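Local coordinates for thiaminase-I (Naegleria gruberi, PDB 4HCW), which belongs to the thiaminase I family, enzymes that share the two-lobed fold of periplasmic binding proteins, at residues A140-A154 / Y199-Q211. Residues are numbered along the deposited sequence; the frame is centred on the assembly and turned at random.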
ATOM      1  N   ALA A 140       6.647  -9.107  19.279  1.00 93.93           N
ATOM      2  CA  ALA A 140       6.337 -10.534  19.323  1.00 93.93           C
ATOM      3  C   ALA A 140       6.934 -11.215  20.551  1.00 93.93           C
ATOM      4  O   ALA A 140       6.296 -12.065  21.174  1.00 93.93           O
ATOM      5  CB  ALA A 140       6.817 -11.219  18.052  1.00131.99           C
ATOM      6  N   GLN A 141       8.160 -10.835  20.893  1.00113.36           N
ATOM      7  CA  GLN A 141       8.848 -11.401  22.045  1.00113.36           C
ATOM      8  C   GLN A 141       8.145 -11.019  23.342  1.00113.36           C
ATOM      9  O   GLN A 141       8.069 -11.813  24.277  1.00113.36           O
ATOM     10  CB  GLN A 141      10.299 -10.921  22.083  1.00115.98           C
ATOM     11  CG  GLN A 141      11.119 -11.350  20.881  1.00115.98           C
ATOM     12  CD  GLN A 141      12.428 -10.596  20.769  1.00115.98           C
ATOM     13  OE1 GLN A 141      12.703  -9.684  21.552  1.00115.98           O
ATOM     14  NE2 GLN A 141      13.245 -10.970  19.792  1.00115.98           N
ATOM     15  N   LYS A 142       7.627  -9.797  23.384  1.00115.79           N
ATOM     16  CA  LYS A 142       6.993  -9.280  24.590  1.00115.79           C
ATOM     17  C   LYS A 142       5.595  -9.855  24.810  1.00115.79           C
ATOM     18  O   LYS A 142       5.228 -10.191  25.935  1.00115.79           O
ATOM     19  CB  LYS A 142       6.932  -7.753  24.543  1.00 81.40           C
ATOM     20  CG  LYS A 142       8.288  -7.071  24.550  1.00 81.40           C
ATOM     21  CD  LYS A 142       8.137  -5.569  24.384  1.00 81.40           C
ATOM     22  CE  LYS A 142       9.472  -4.850  24.452  1.00 81.40           C
ATOM     23  NZ  LYS A 142       9.304  -3.386  24.234  1.00 81.40           N
ATOM     24  N   VAL A 143       4.821  -9.970  23.736  1.00 92.41           N
ATOM     25  CA  VAL A 143       3.437 -10.426  23.843  1.00 92.41           C
ATOM     26  C   VAL A 143       3.321 -11.935  24.063  1.00 92.41           C
ATOM     27  O   VAL A 143       2.349 -12.408  24.652  1.00 92.41           O
ATOM     28  CB  VAL A 143       2.599 -10.015  22.612  1.00119.05           C
ATOM     29  CG1 VAL A 143       2.569  -8.501  22.474  1.00119.05           C
ATOM     30  CG2 VAL A 143       3.144 -10.661  21.346  1.00119.05           C
ATOM     31  N   GLY A 144       4.311 -12.685  23.589  1.00 88.61           N
ATOM     32  CA  GLY A 144       4.321 -14.125  23.766  1.00 88.61           C
ATOM     33  C   GLY A 144       3.650 -14.892  22.643  1.00 88.61           C
ATOM     34  O   GLY A 144       3.502 -14.390  21.529  1.00 88.61           O
ATOM     35  N   TYR A 145       3.238 -16.118  22.948  1.00100.99           N
ATOM     36  CA  TYR A 145       2.667 -17.024  21.955  1.00100.99           C
ATOM     37  C   TYR A 145       1.195 -16.725  21.672  1.00100.99           C
ATOM     38  O   TYR A 145       0.368 -16.723  22.584  1.00100.99           O
ATOM     39  CB  TYR A 145       2.836 -18.473  22.423  1.00 83.54           C
ATOM     40  CG  TYR A 145       2.236 -19.510  21.501  1.00 83.54           C
ATOM     41  CD1 TYR A 145       2.905 -19.922  20.356  1.00 83.54           C
ATOM     42  CD2 TYR A 145       1.007 -20.091  21.786  1.00 83.54           C
ATOM     43  CE1 TYR A 145       2.363 -20.875  19.513  1.00 83.54           C
ATOM     44  CE2 TYR A 145       0.457 -21.046  20.951  1.00 83.54           C
ATOM     45  CZ  TYR A 145       1.139 -21.433  19.815  1.00 83.54           C
ATOM     46  OH  TYR A 145       0.593 -22.384  18.981  1.00 83.54           O
ATOM     47  N   GLU A 146       0.886 -16.480  20.400  1.00122.64           N
ATOM     48  CA  GLU A 146      -0.480 -16.207  19.947  1.00122.64           C
ATOM     49  C   GLU A 146      -1.161 -15.069  20.704  1.00122.64           C
ATOM     50  O   GLU A 146      -2.004 -15.303  21.569  1.00122.64           O
ATOM     51  CB  GLU A 146      -1.343 -17.473  20.013  1.00 94.87           C
ATOM     52  CG  GLU A 146      -1.019 -18.504  18.946  1.00 94.87           C
ATOM     53  CD  GLU A 146      -1.957 -19.696  18.988  1.00 94.87           C
ATOM     54  OE1 GLU A 146      -2.756 -19.790  19.943  1.00 94.87           O
ATOM     55  OE2 GLU A 146      -1.894 -20.536  18.066  1.00 94.87           O
ATOM     56  N   GLN A 147      -0.798 -13.836  20.364  1.00116.84           N
ATOM     57  CA  GLN A 147      -1.388 -12.667  21.003  1.00116.84           C
ATOM     58  C   GLN A 147      -1.813 -11.631  19.967  1.00116.84           C
ATOM     59  O   GLN A 147      -2.927 -11.112  20.014  1.00116.84           O
ATOM     60  CB  GLN A 147      -0.405 -12.048  21.998  1.00136.61           C
ATOM     61  CG  GLN A 147      -1.036 -11.644  23.320  1.00136.61           C
ATOM     62  CD  GLN A 147      -1.527 -12.838  24.115  1.00136.61           C
ATOM     63  OE1 GLN A 147      -0.931 -13.914  24.072  1.00136.61           O
ATOM     64  NE2 GLN A 147      -2.624 -12.656  24.843  1.00136.61           N
ATOM     65  N   ILE A 148      -0.917 -11.339  19.029  1.00 72.34           N
ATOM     66  CA  ILE A 148      -1.179 -10.359  17.981  1.00 72.34           C
ATOM     67  C   ILE A 148      -2.104 -10.942  16.913  1.00 72.34           C
ATOM     68  O   ILE A 148      -2.116 -12.151  16.690  1.00 72.34           O
ATOM     69  CB  ILE A 148       0.140  -9.901  17.318  1.00 82.84           C
ATOM     70  CG1 ILE A 148       1.197  -9.603  18.383  1.00 82.84           C
ATOM     71  CG2 ILE A 148      -0.080  -8.679  16.438  1.00 82.84           C
ATOM     72  CD1 ILE A 148       2.518  -9.135  17.816  1.00 82.84           C
ATOM     73  N   VAL A 149      -2.890 -10.083  16.271  1.00 91.64           N
ATOM     74  CA  VAL A 149      -3.693 -10.495  15.124  1.00 91.64           C
ATOM     75  C   VAL A 149      -3.077  -9.968  13.833  1.00 91.64           C
ATOM     76  O   VAL A 149      -2.933  -8.761  13.644  1.00 91.64           O
ATOM     77  CB  VAL A 149      -5.150 -10.010  15.229  1.00 68.83           C
ATOM     78  CG1 VAL A 149      -5.880 -10.244  13.916  1.00 68.83           C
ATOM     79  CG2 VAL A 149      -5.862 -10.721  16.364  1.00 68.83           C
ATOM     80  N   TYR A 150      -2.713 -10.889  12.947  1.00 74.60           N
ATOM     81  CA  TYR A 150      -2.054 -10.542  11.697  1.00 74.60           C
ATOM     82  C   TYR A 150      -2.512 -11.537  10.636  1.00 74.60           C
ATOM     83  O   TYR A 150      -1.813 -12.509  10.351  1.00 74.60           O
ATOM     84  CB  TYR A 150      -0.537 -10.607  11.884  1.00 63.52           C
ATOM     85  CG  TYR A 150       0.279  -9.803  10.892  1.00 63.52           C
ATOM     86  CD1 TYR A 150      -0.244  -9.433   9.660  1.00 63.52           C
ATOM     87  CD2 TYR A 150       1.580  -9.420  11.193  1.00 63.52           C
ATOM     88  CE1 TYR A 150       0.507  -8.703   8.757  1.00 63.52           C
ATOM     89  CE2 TYR A 150       2.338  -8.692  10.295  1.00 63.52           C
ATOM     90  CZ  TYR A 150       1.796  -8.335   9.079  1.00 63.52           C
ATOM     91  OH  TYR A 150       2.548  -7.609   8.184  1.00 63.52           O
ATOM     92  N   PRO A 151      -3.695 -11.291  10.051  1.00 73.96           N
ATOM     93  CA  PRO A 151      -4.396 -12.211   9.143  1.00 73.96           C
ATOM     94  C   PRO A 151      -3.559 -12.681   7.956  1.00 73.96           C
ATOM     95  O   PRO A 151      -3.616 -13.861   7.610  1.00 73.96           O
ATOM     96  CB  PRO A 151      -5.583 -11.377   8.652  1.00 54.70           C
ATOM     97  CG  PRO A 151      -5.809 -10.376   9.729  1.00 54.70           C
ATOM     98  CD  PRO A 151      -4.443 -10.035  10.239  1.00 54.70           C
ATOM     99  N   ASP A 152      -2.801 -11.778   7.343  1.00 76.89           N
ATOM    100  CA  ASP A 152      -1.993 -12.133   6.181  1.00 76.89           C
ATOM    101  C   ASP A 152      -0.868 -13.110   6.528  1.00 76.89           C
ATOM    102  O   ASP A 152      -0.553 -14.005   5.745  1.00 76.89           O
ATOM    103  CB  ASP A 152      -1.429 -10.882   5.504  1.00 80.61           C
ATOM    104  CG  ASP A 152      -2.480 -10.121   4.719  1.00 80.61           C
ATOM    105  OD1 ASP A 152      -3.480 -10.743   4.302  1.00 80.61           O
ATOM    106  OD2 ASP A 152      -2.303  -8.902   4.513  1.00 80.61           O
ATOM    107  N   VAL A 153      -0.270 -12.936   7.702  1.00 69.83           N
ATOM    108  CA  VAL A 153       0.783 -13.837   8.160  1.00 69.83           C
ATOM    109  C   VAL A 153       0.193 -15.174   8.598  1.00 69.83           C
ATOM    110  O   VAL A 153       0.753 -16.234   8.318  1.00 69.83           O
ATOM    111  CB  VAL A 153       1.584 -13.223   9.321  1.00 56.63           C
ATOM    112  CG1 VAL A 153       2.635 -14.199   9.824  1.00 56.63           C
ATOM    113  CG2 VAL A 153       2.231 -11.929   8.877  1.00 56.63           C
ATOM    114  N   ALA A 154      -0.946 -15.112   9.280  1.00 68.68           N
ATOM    115  CA  ALA A 154      -1.631 -16.312   9.740  1.00 68.68           C
ATOM    116  C   ALA A 154      -2.086 -17.173   8.568  1.00 68.68           C
ATOM    117  O   ALA A 154      -2.146 -18.398   8.670  1.00 68.68           O
ATOM    118  CB  ALA A 154      -2.817 -15.940  10.617  1.00 76.40           C
ATOM    119  N   TYR A 199      10.926 -14.641  11.121  1.00 69.70           N
ATOM    120  CA  TYR A 199       9.547 -14.759  10.664  1.00 69.70           C
ATOM    121  C   TYR A 199       8.752 -15.696  11.566  1.00 69.70           C
ATOM    122  O   TYR A 199       7.589 -15.438  11.873  1.00 69.70           O
ATOM    123  CB  TYR A 199       9.510 -15.265   9.219  1.00 69.31           C
ATOM    124  CG  TYR A 199       8.138 -15.251   8.575  1.00 69.31           C
ATOM    125  CD1 TYR A 199       7.247 -16.299   8.763  1.00 69.31           C
ATOM    126  CD2 TYR A 199       7.741 -14.193   7.767  1.00 69.31           C
ATOM    127  CE1 TYR A 199       5.996 -16.291   8.175  1.00 69.31           C
ATOM    128  CE2 TYR A 199       6.491 -14.177   7.172  1.00 69.31           C
ATOM    129  CZ  TYR A 199       5.624 -15.229   7.380  1.00 69.31           C
ATOM    130  OH  TYR A 199       4.379 -15.220   6.792  1.00 69.31           O
ATOM    131  N   ARG A 200       9.389 -16.784  11.987  1.00 74.93           N
ATOM    132  CA  ARG A 200       8.734 -17.775  12.832  1.00 74.93           C
ATOM    133  C   ARG A 200       8.396 -17.189  14.198  1.00 74.93           C
ATOM    134  O   ARG A 200       7.375 -17.531  14.794  1.00 74.93           O
ATOM    135  CB  ARG A 200       9.621 -19.013  12.989  1.00 96.80           C
ATOM    136  CG  ARG A 200       8.885 -20.253  13.472  1.00 96.80           C
ATOM    137  CD  ARG A 200       7.727 -20.595  12.549  1.00 96.80           C
ATOM    138  NE  ARG A 200       7.385 -22.014  12.597  1.00 96.80           N
ATOM    139  CZ  ARG A 200       6.548 -22.556  13.476  1.00 96.80           C
ATOM    140  NH1 ARG A 200       6.298 -23.858  13.440  1.00 96.80           N
ATOM    141  NH2 ARG A 200       5.963 -21.797  14.392  1.00 96.80           N
ATOM    142  N   THR A 201       9.260 -16.302  14.685  1.00 90.31           N
ATOM    143  CA  THR A 201       9.038 -15.624  15.957  1.00 90.31           C
ATOM    144  C   THR A 201       7.750 -14.809  15.905  1.00 90.31           C
ATOM    145  O   THR A 201       6.951 -14.826  16.841  1.00 90.31           O
ATOM    146  CB  THR A 201      10.214 -14.691  16.310  1.00104.78           C
ATOM    147  OG1 THR A 201      11.412 -15.464  16.457  1.00104.78           O
ATOM    148  CG2 THR A 201       9.939 -13.942  17.604  1.00104.78           C
ATOM    149  N   ILE A 202       7.556 -14.106  14.795  1.00 85.35           N
ATOM    150  CA  ILE A 202       6.365 -13.290  14.594  1.00 85.35           C
ATOM    151  C   ILE A 202       5.129 -14.156  14.369  1.00 85.35           C
ATOM    152  O   ILE A 202       4.068 -13.891  14.932  1.00 85.35           O
ATOM    153  CB  ILE A 202       6.545 -12.335  13.402  1.00 57.75           C
ATOM    154  CG1 ILE A 202       7.779 -11.459  13.617  1.00 57.75           C
ATOM    155  CG2 ILE A 202       5.304 -11.477  13.205  1.00 57.75           C
ATOM    156  CD1 ILE A 202       8.061 -10.514  12.478  1.00 57.75           C
ATOM    157  N   LEU A 203       5.276 -15.193  13.550  1.00 62.05           N
ATOM    158  CA  LEU A 203       4.174 -16.102  13.248  1.00 62.05           C
ATOM    159  C   LEU A 203       3.647 -16.801  14.502  1.00 62.05           C
ATOM    160  O   LEU A 203       2.449 -17.061  14.619  1.00 62.05           O
ATOM    161  CB  LEU A 203       4.603 -17.139  12.205  1.00 64.09           C
ATOM    162  CG  LEU A 203       3.572 -18.211  11.835  1.00 64.09           C
ATOM    163  CD1 LEU A 203       2.283 -17.577  11.337  1.00 64.09           C
ATOM    164  CD2 LEU A 203       4.134 -19.170  10.797  1.00 64.09           C
ATOM    165  N   ASP A 204       4.544 -17.098  15.435  1.00 95.58           N
ATOM    166  CA  ASP A 204       4.159 -17.757  16.679  1.00 95.58           C
ATOM    167  C   ASP A 204       3.378 -16.821  17.597  1.00 95.58           C
ATOM    168  O   ASP A 204       2.670 -17.269  18.497  1.00 95.58           O
ATOM    169  CB  ASP A 204       5.389 -18.304  17.407  1.00 88.65           C
ATOM    170  CG  ASP A 204       5.983 -19.518  16.718  1.00 88.65           C
ATOM    171  OD1 ASP A 204       5.228 -20.242  16.034  1.00 88.65           O
ATOM    172  OD2 ASP A 204       7.202 -19.749  16.863  1.00 88.65           O
ATOM    173  N   SER A 205       3.509 -15.521  17.360  1.00 91.47           N
ATOM    174  CA  SER A 205       2.817 -14.523  18.167  1.00 91.47           C
ATOM    175  C   SER A 205       1.479 -14.127  17.552  1.00 91.47           C
ATOM    176  O   SER A 205       0.760 -13.294  18.102  1.00 91.47           O
ATOM    177  CB  SER A 205       3.692 -13.282  18.349  1.00 73.92           C
ATOM    178  OG  SER A 205       4.881 -13.599  19.051  1.00 73.92           O
ATOM    179  N   THR A 206       1.148 -14.725  16.412  1.00 73.44           N
ATOM    180  CA  THR A 206      -0.097 -14.403  15.726  1.00 73.44           C
ATOM    181  C   THR A 206      -1.169 -15.459  15.962  1.00 73.44           C
ATOM    182  O   THR A 206      -0.906 -16.658  15.870  1.00 73.44           O
ATOM    183  CB  THR A 206       0.111 -14.228  14.208  1.00 91.33           C
ATOM    184  OG1 THR A 206       0.577 -15.459  13.641  1.00 91.33           O
ATOM    185  CG2 THR A 206       1.122 -13.130  13.932  1.00 91.33           C
ATOM    186  N   VAL A 207      -2.379 -15.003  16.265  1.00 79.63           N
ATOM    187  CA  VAL A 207      -3.507 -15.900  16.468  1.00 79.63           C
ATOM    188  C   VAL A 207      -4.095 -16.305  15.123  1.00 79.63           C
ATOM    189  O   VAL A 207      -4.247 -15.470  14.229  1.00 79.63           O
ATOM    190  CB  VAL A 207      -4.605 -15.231  17.318  1.00114.84           C
ATOM    191  CG1 VAL A 207      -5.706 -16.228  17.651  1.00114.84           C
ATOM    192  CG2 VAL A 207      -4.011 -14.646  18.589  1.00114.84           C
ATOM    193  N   VAL A 208      -4.415 -17.586  14.973  1.00 84.01           N
ATOM    194  CA  VAL A 208      -5.053 -18.065  13.755  1.00 84.01           C
ATOM    195  C   VAL A 208      -6.466 -17.498  13.664  1.00 84.01           C
ATOM    196  O   VAL A 208      -7.436 -18.140  14.070  1.00 84.01           O
ATOM    197  CB  VAL A 208      -5.105 -19.603  13.702  1.00 89.08           C
ATOM    198  CG1 VAL A 208      -5.595 -20.072  12.337  1.00 89.08           C
ATOM    199  CG2 VAL A 208      -3.734 -20.187  14.002  1.00 89.08           C
ATOM    200  N   ALA A 209      -6.569 -16.281  13.141  1.00 91.79           N
ATOM    201  CA  ALA A 209      -7.851 -15.603  13.011  1.00 91.79           C
ATOM    202  C   ALA A 209      -7.830 -14.637  11.834  1.00 91.79           C
ATOM    203  O   ALA A 209      -6.869 -13.889  11.649  1.00 91.79           O
ATOM    204  CB  ALA A 209      -8.197 -14.870  14.297  1.00 93.87           C
ATOM    205  N   SER A 210      -8.896 -14.656  11.041  1.00 89.61           N
ATOM    206  CA  SER A 210      -8.995 -13.797   9.869  1.00 89.61           C
ATOM    207  C   SER A 210      -9.372 -12.371  10.250  1.00 89.61           C
ATOM    208  O   SER A 210      -9.729 -12.096  11.395  1.00 89.61           O
ATOM    209  CB  SER A 210     -10.015 -14.362   8.877  1.00 74.83           C
ATOM    210  OG  SER A 210     -11.295 -14.478   9.475  1.00 74.83           O
ATOM    211  N   GLN A 211      -9.291 -11.466   9.280  1.00 83.92           N
ATOM    212  CA  GLN A 211      -9.644 -10.069   9.500  1.00 83.92           C
ATOM    213  C   GLN A 211     -11.130  -9.930   9.814  1.00 83.92           C
ATOM    214  O   GLN A 211     -11.521  -9.131  10.663  1.00 83.92           O
ATOM    215  CB  GLN A 211      -9.279  -9.229   8.275  1.00 82.60           C
ATOM    216  CG  GLN A 211      -9.557  -7.746   8.427  1.00 82.60           C
ATOM    217  CD  GLN A 211     -10.594  -7.243   7.443  1.00 82.60           C
ATOM    218  OE1 GLN A 211     -10.645  -6.054   7.131  1.00 82.60           O
ATOM    219  NE2 GLN A 211     -11.429  -8.150   6.948  1.00 82.60           N
TER
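Ser205 sits against the end of helix 136-143, which both CB and OG touch. Its CB lies 3.8 Å from Ala140 CB and also faces Gly144 O. With OG anti to its own carbonyl carbon (chi1 -63°), the hydroxyl is carried in among three backbone carbonyls: OG is 2.9 Å from Gly144 O and 3.0 Å from Ala140 O, with Thr201 O, in the last turn of helix 193-203, a little farther away. The one hydroxyl proton can serve only one of the three at a time. Beyond the serine the two segments run side by side, in parallel. Glu146 N donates to Asp204 O in the carbonyl plane, on a lone pair, while Tyr145 brings the CD1 side of its ring obliquely to the same oxygen. Ser205 O is gripped twice: Ile148 N approaches it nearly head-on (2.7 Å), and Gln147 N (2.8 Å) comes from above the carbonyl plane. Val207 N then returns a bond to Ile148 O at 2.9 Å, giving a single parallel bridge between Ile148 and Thr206. Thr206 OG1 turns back to Leu203 O within its type I turn, and its CG2 rests 3.6 Å from Tyr150 CB. Farther on, Val153 is forked: CG1 meets Leu203 CD1 (3.7 Å) and the hydroxyl end of Tyr199, whereas CG2 lies over the centre of the Tyr150 ring. Val149 bonds through its backbone to Tyr227 and Val229, joining linker 144-150 to strand 229-230. The arrangement is an isolated parallel beta bridge between two helix-linking connections of the thiaminase I-like N-terminal domain, with a serine hydroxyl at a helix C-terminus.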